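Local coordinates for type I site-specific restriction-modification system, R (Restriction) subunit (Vibrio vulnificus, PDB 3H1T), which is part of a putative type I restriction enzyme motor subunit, which as a whole probably binds ATP and DNA and couples ATP hydrolysis to DNA translocation, at residues S66-G71 and G548-N553; D431-T436 and A440-F445. All blocks are in the same frame, centred on the assembly; numbering follows the deposited sequence.

Contact 1: residues S66-G71 and G548-N553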
loop_
_atom_site.group_PDB
_atom_site.type_symbol
_atom_site.label_atom_id
_atom_site.label_comp_id
_atom_site.label_asym_id
_atom_site.label_seq_id
_atom_site.Cartn_x
_atom_site.Cartn_y
_atom_site.Cartn_z
ATOM N N SER A 66 -5.949 -2.849 28.509
ATOM C CA SER A 66 -6.606 -1.684 27.946
ATOM C C SER A 66 -5.570 -0.807 27.244
ATOM O O SER A 66 -5.895 0.283 26.775
ATOM C CB SER A 66 -7.296 -0.919 29.087
ATOM O OG SER A 66 -6.606 -1.141 30.310
ATOM N N LYS A 67 -4.336 -1.296 27.126
ATOM C CA LYS A 67 -3.249 -0.502 26.539
ATOM C C LYS A 67 -2.635 -0.987 25.216
ATOM O O LYS A 67 -2.589 -2.190 24.948
ATOM C CB LYS A 67 -2.196 -0.335 27.626
ATOM C CG LYS A 67 -2.895 0.068 28.944
ATOM C CD LYS A 67 -2.143 -0.356 30.206
ATOM C CE LYS A 67 -2.192 -1.866 30.466
ATOM N NZ LYS A 67 -3.508 -2.390 30.958
ATOM N N VAL A 68 -2.164 -0.048 24.395
ATOM C CA VAL A 68 -1.600 -0.377 23.074
ATOM C C VAL A 68 -0.082 -0.295 22.919
ATOM O O VAL A 68 0.573 0.488 23.601
ATOM C CB VAL A 68 -2.222 0.547 21.963
ATOM C CG1 VAL A 68 -3.622 0.995 22.377
ATOM C CG2 VAL A 68 -1.321 1.742 21.686
ATOM N N GLN A 69 0.454 -1.098 21.995
ATOM C CA GLN A 69 1.896 -1.139 21.705
ATOM C C GLN A 69 2.203 -1.893 20.408
ATOM O O GLN A 69 1.327 -2.507 19.809
ATOM C CB GLN A 69 2.650 -1.827 22.858
ATOM C CG GLN A 69 2.094 -3.200 23.199
ATOM C CD GLN A 69 2.892 -3.926 24.261
ATOM O OE1 GLN A 69 3.987 -4.428 24.001
ATOM N NE2 GLN A 69 2.351 -3.981 25.472
ATOM N N ARG A 70 3.454 -1.822 19.970
ATOM C CA ARG A 70 3.901 -2.535 18.783
ATOM C C ARG A 70 4.604 -3.770 19.344
ATOM O O ARG A 70 5.249 -3.687 20.381
ATOM C CB ARG A 70 4.924 -1.694 17.993
ATOM C CG ARG A 70 4.527 -0.261 17.700
ATOM C CD ARG A 70 5.501 0.385 16.731
ATOM N NE ARG A 70 5.093 0.188 15.343
ATOM C CZ ARG A 70 4.514 1.121 14.597
ATOM N NH1 ARG A 70 4.274 2.320 15.099
ATOM N NH2 ARG A 70 4.175 0.851 13.348
ATOM N N GLY A 71 4.445 -4.927 18.723
ATOM C CA GLY A 71 5.184 -6.089 19.177
ATOM C C GLY A 71 6.034 -6.275 17.951
ATOM O O GLY A 71 6.756 -5.358 17.581
ATOM N N GLY A 548 -0.616 10.535 17.905
ATOM C CA GLY A 548 -1.554 9.647 18.573
ATOM C C GLY A 548 -2.414 8.780 17.671
ATOM O O GLY A 548 -3.418 8.217 18.118
ATOM N N LYS A 549 -2.034 8.652 16.405
ATOM C CA LYS A 549 -2.809 7.837 15.480
ATOM C C LYS A 549 -2.185 6.455 15.303
ATOM O O LYS A 549 -1.197 6.307 14.581
ATOM C CB LYS A 549 -2.917 8.546 14.129
ATOM C CG LYS A 549 -3.490 7.679 13.019
ATOM C CD LYS A 549 -4.843 7.120 13.410
ATOM C CE LYS A 549 -5.384 6.181 12.349
ATOM N NZ LYS A 549 -5.544 6.865 11.037
ATOM N N LEU A 550 -2.760 5.450 15.963
ATOM C CA LEU A 550 -2.254 4.079 15.864
ATOM C C LEU A 550 -3.250 3.055 15.329
ATOM O O LEU A 550 -2.847 2.018 14.805
ATOM C CB LEU A 550 -1.730 3.612 17.223
ATOM C CG LEU A 550 -0.504 4.399 17.681
ATOM C CD1 LEU A 550 -0.100 4.009 19.097
ATOM C CD2 LEU A 550 0.617 4.146 16.699
ATOM N N TRP A 551 -4.540 3.332 15.473
ATOM C CA TRP A 551 -5.584 2.437 14.975
ATOM C C TRP A 551 -6.847 3.249 14.751
ATOM O O TRP A 551 -6.889 4.426 15.095
ATOM C CB TRP A 551 -5.854 1.299 15.977
ATOM C CG TRP A 551 -6.224 1.774 17.345
ATOM C CD1 TRP A 551 -5.372 2.200 18.325
ATOM C CD2 TRP A 551 -7.548 1.941 17.867
ATOM N NE1 TRP A 551 -6.083 2.625 19.424
ATOM C CE2 TRP A 551 -7.420 2.482 19.167
ATOM C CE3 TRP A 551 -8.830 1.693 17.362
ATOM C CZ2 TRP A 551 -8.532 2.777 19.972
ATOM C CZ3 TRP A 551 -9.936 1.985 18.164
ATOM C CH2 TRP A 551 -9.775 2.526 19.452
ATOM N N PHE A 552 -7.871 2.636 14.165
ATOM C CA PHE A 552 -9.115 3.357 13.931
ATOM C C PHE A 552 -10.375 2.506 14.033
ATOM O O PHE A 552 -10.305 1.276 14.063
ATOM C CB PHE A 552 -9.088 4.041 12.561
ATOM C CG PHE A 552 -9.117 3.093 11.405
ATOM C CD1 PHE A 552 -7.994 2.318 11.078
ATOM C CD2 PHE A 552 -10.256 2.990 10.614
ATOM C CE1 PHE A 552 -8.013 1.459 9.972
ATOM C CE2 PHE A 552 -10.285 2.135 9.509
ATOM C CZ PHE A 552 -9.166 1.368 9.184
ATOM N N ASN A 553 -11.524 3.178 14.086
ATOM C CA ASN A 553 -12.833 2.534 14.182
ATOM C C ASN A 553 -13.613 2.633 12.889
ATOM O O ASN A 553 -13.520 3.621 12.176
ATOM C CB ASN A 553 -13.703 3.206 15.263
ATOM C CG ASN A 553 -13.051 3.256 16.598
ATOM O OD1 ASN A 553 -12.939 2.239 17.278
ATOM N ND2 ASN A 553 -12.601 4.437 16.993
#
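Val68 meets Leu550 and Trp551 where a two-stranded antiparallel hairpin, strands 61-64 and 67-70, leans on the second RecA-like helicase domain. The segment 548-553 leads into strand 552-556 of that domain's sheet. The closely packed part is small and apolar. CG2 of Val68 lies 3.7 Å from CD1 of Leu550, and the two side chains meet at a slant, each directed at the opposite segment. Leu550 has CG beside its own backbone N (chi1 -66°), which directs the branch to the hairpin, CD1 to Val68 and CD2 to the side of Arg70. The other Val68 methyl serves Trp551: CG1 stands 4.2 Å from the indole NE1, at an oblique angle to the ring. Phe63, from the partner strand of the hairpin, meets the same indole edge-to-face, and Arg375 makes a cation-pi contact with it.

The rest is looser. No hydrogen bond joins the two segments, and the closest pair of CA atoms, those of Val68 and Leu550, is 8.5 Å apart. Toward the hairpin turn, Ser66 and Lys67 are exposed and poorly ordered. The CB of Gln69 points away from segment 548-553. At the other end Arg70 reaches across with its long chain, and its guanidinium is tied through two nitrogens. NE donates to Gly59 O, while NH1 forms a salt bridge with Glu545, just ahead of segment 548-553. This polar tie adds to the apolar patch in joining the hairpin to the helicase domain. Within the contact itself, Arg70 NH1 comes only to 4.4 Å from Leu550 CD2.

Contact 2: residues D431-T436 and A440-F445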
loop_
_atom_site.group_PDB
_atom_site.type_symbol
_atom_site.label_atom_id
_atom_site.label_comp_id
_atom_site.label_asym_id
_atom_site.label_seq_id
_atom_site.Cartn_x
_atom_site.Cartn_y
_atom_site.Cartn_z
ATOM N N ASP A 431 -23.132 10.078 20.836
ATOM C CA ASP A 431 -22.979 9.448 22.151
ATOM C C ASP A 431 -21.686 8.665 22.155
ATOM O O ASP A 431 -20.935 8.699 23.126
ATOM C CB ASP A 431 -24.138 8.494 22.449
ATOM C CG ASP A 431 -25.412 9.216 22.856
ATOM O OD1 ASP A 431 -25.371 10.439 23.126
ATOM O OD2 ASP A 431 -26.461 8.534 22.927
ATOM N N PHE A 432 -21.423 7.968 21.053
ATOM C CA PHE A 432 -20.207 7.182 20.914
ATOM C C PHE A 432 -19.015 8.109 21.100
ATOM O O PHE A 432 -18.162 7.877 21.950
ATOM C CB PHE A 432 -20.166 6.497 19.534
ATOM C CG PHE A 432 -18.828 5.903 19.188
ATOM C CD1 PHE A 432 -17.821 6.697 18.636
ATOM C CD2 PHE A 432 -18.562 4.554 19.421
ATOM C CE1 PHE A 432 -16.570 6.159 18.318
ATOM C CE2 PHE A 432 -17.313 4.003 19.109
ATOM C CZ PHE A 432 -16.312 4.811 18.556
HETATM N N MSE A 433 -18.961 9.174 20.314
HETATM C CA MSE A 433 -17.860 10.120 20.424
HETATM C C MSE A 433 -17.753 10.773 21.806
HETATM O O MSE A 433 -16.653 11.094 22.258
HETATM C CB MSE A 433 -17.986 11.187 19.332
HETATM C CG MSE A 433 -17.814 10.607 17.931
HETATM SE SE MSE A 433 -17.814 11.896 16.471
HETATM C CE MSE A 433 -16.081 12.721 16.818
ATOM N N LYS A 434 -18.884 10.972 22.476
ATOM C CA LYS A 434 -18.882 11.575 23.802
ATOM C C LYS A 434 -18.224 10.623 24.795
ATOM O O LYS A 434 -17.540 11.060 25.729
ATOM C CB LYS A 434 -20.322 11.950 24.240
ATOM C CG LYS A 434 -20.762 13.339 23.747
ATOM C CD LYS A 434 -22.219 13.693 24.082
ATOM C CE LYS A 434 -22.486 15.183 23.819
ATOM N NZ LYS A 434 -23.941 15.545 23.849
ATOM N N ARG A 435 -18.392 9.322 24.585
ATOM C CA ARG A 435 -17.786 8.366 25.490
ATOM C C ARG A 435 -16.372 7.984 25.076
ATOM O O ARG A 435 -15.712 7.257 25.804
ATOM C CB ARG A 435 -18.656 7.102 25.633
ATOM C CG ARG A 435 -18.659 6.174 24.436
ATOM C CD ARG A 435 -19.511 4.946 24.686
ATOM N NE ARG A 435 -20.934 5.221 24.567
ATOM C CZ ARG A 435 -21.648 4.981 23.472
ATOM N NH1 ARG A 435 -21.066 4.460 22.402
ATOM N NH2 ARG A 435 -22.946 5.251 23.451
ATOM N N THR A 436 -15.888 8.497 23.945
ATOM C CA THR A 436 -14.537 8.156 23.494
ATOM C C THR A 436 -13.579 9.327 23.278
ATOM O O THR A 436 -12.560 9.413 23.943
ATOM C CB THR A 436 -14.582 7.318 22.198
ATOM O OG1 THR A 436 -15.339 8.021 21.199
ATOM C CG2 THR A 436 -15.227 5.963 22.468
ATOM N N ALA A 440 -11.920 13.412 17.908
ATOM C CA ALA A 440 -11.295 12.419 17.045
ATOM C C ALA A 440 -11.824 12.715 15.639
ATOM O O ALA A 440 -13.043 12.699 15.418
ATOM C CB ALA A 440 -11.704 11.025 17.480
ATOM N N LYS A 441 -10.930 12.988 14.692
ATOM C CA LYS A 441 -11.368 13.306 13.337
ATOM C C LYS A 441 -12.125 12.155 12.729
ATOM O O LYS A 441 -11.640 11.026 12.702
ATOM C CB LYS A 441 -10.191 13.685 12.454
ATOM C CG LYS A 441 -9.632 15.065 12.753
ATOM C CD LYS A 441 -8.696 15.514 11.645
ATOM C CE LYS A 441 -7.826 16.708 12.064
ATOM N NZ LYS A 441 -8.508 18.034 12.121
ATOM N N THR A 442 -13.312 12.471 12.215
ATOM C CA THR A 442 -14.247 11.494 11.653
ATOM C C THR A 442 -14.786 11.844 10.265
ATOM O O THR A 442 -14.980 13.012 9.953
ATOM C CB THR A 442 -15.461 11.359 12.595
ATOM O OG1 THR A 442 -15.003 10.997 13.902
ATOM C CG2 THR A 442 -16.442 10.327 12.078
ATOM N N ILE A 443 -15.052 10.828 9.449
ATOM C CA ILE A 443 -15.603 11.028 8.108
ATOM C C ILE A 443 -16.858 10.177 7.993
ATOM O O ILE A 443 -16.823 8.984 8.270
ATOM C CB ILE A 443 -14.617 10.588 6.980
ATOM C CG1 ILE A 443 -13.319 11.393 7.052
ATOM C CG2 ILE A 443 -15.250 10.849 5.601
ATOM C CD1 ILE A 443 -12.262 10.924 6.076
ATOM N N VAL A 444 -17.973 10.769 7.581
ATOM C CA VAL A 444 -19.213 10.007 7.460
ATOM C C VAL A 444 -19.668 9.922 6.015
ATOM O O VAL A 444 -19.968 10.932 5.387
ATOM C CB VAL A 444 -20.351 10.643 8.317
ATOM C CG1 VAL A 444 -21.619 9.767 8.273
ATOM C CG2 VAL A 444 -19.889 10.807 9.740
ATOM N N PHE A 445 -19.720 8.706 5.494
ATOM C CA PHE A 445 -20.116 8.490 4.114
ATOM C C PHE A 445 -21.616 8.288 3.970
ATOM O O PHE A 445 -22.155 7.234 4.317
ATOM C CB PHE A 445 -19.357 7.294 3.552
ATOM C CG PHE A 445 -17.893 7.550 3.378
ATOM C CD1 PHE A 445 -17.416 8.160 2.225
ATOM C CD2 PHE A 445 -16.998 7.253 4.400
ATOM C CE1 PHE A 445 -16.067 8.479 2.090
ATOM C CE2 PHE A 445 -15.643 7.566 4.274
ATOM C CZ PHE A 445 -15.178 8.182 3.113
#
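This is a buried helix-on-sheet contact in the second RecA-like domain of the helicase core, where the end part of helix 422-436 packs against residues 440-442, which lead along strand 441-446. A short connection joins the two elements, and the strand runs in the interior of the domain's sheet, between strands 502-505 and 518-524. Selenomethionine Met433 carries the contact alone from the helix side. Its chain runs extended to the selenium and then bends at the last torsion (chi3 71°), which brings the terminal methyl round to segment 440-445. There CE lies 3.3 Å from Ala440 O and 3.6 Å from Thr442 OG1. The selenium is a little farther off, 3.9 Å from the same OG1. The Met433 and Thr442 side chains lie alongside each other, pointing contrary ways. Ile502 of the adjacent strand touches both, and Val501 adds to the packing round Met433.

On the helix, Thr436 OG1 bonds back to Phe432 O at 2.9 Å, one turn earlier. The oxygens that meet Met433 are tied to each other and to the sheet. Thr442 OG1 is hydrogen-bonded to Asn520 ND2 of strand 518-524, so the hydroxyl is gripped by the neighbouring strand and by Ala440 O. Within 440-445, Thr442 OG1 donates to Ala440 O, two residues back, at 3.0 Å, with the donor 39° out of the carbonyl plane.

In the fold
Both contacts bear on the mixed sheet of the second RecA-like domain, but at different depths. Contact 2 is core: it lays a helix of the domain on an inner strand, between elements close in sequence. Contact 1 is a surface contact between distant parts of the chain, and brings the N-terminal hairpin onto the segment entering strand 552-556. Neither has a hydrogen bond across its segments. Contact 1 is an apolar patch, with the salt bridge of Arg70 to Glu545 lying just outside its segments, whereas contact 2 sets one methyl against buried oxygens. Their centres are about 17 Å apart. They meet where Asn553 ND2 packs 4.0 Å from Phe432 CZ, and Asn520 hydrogen-bonds to both Asn553 and Thr442.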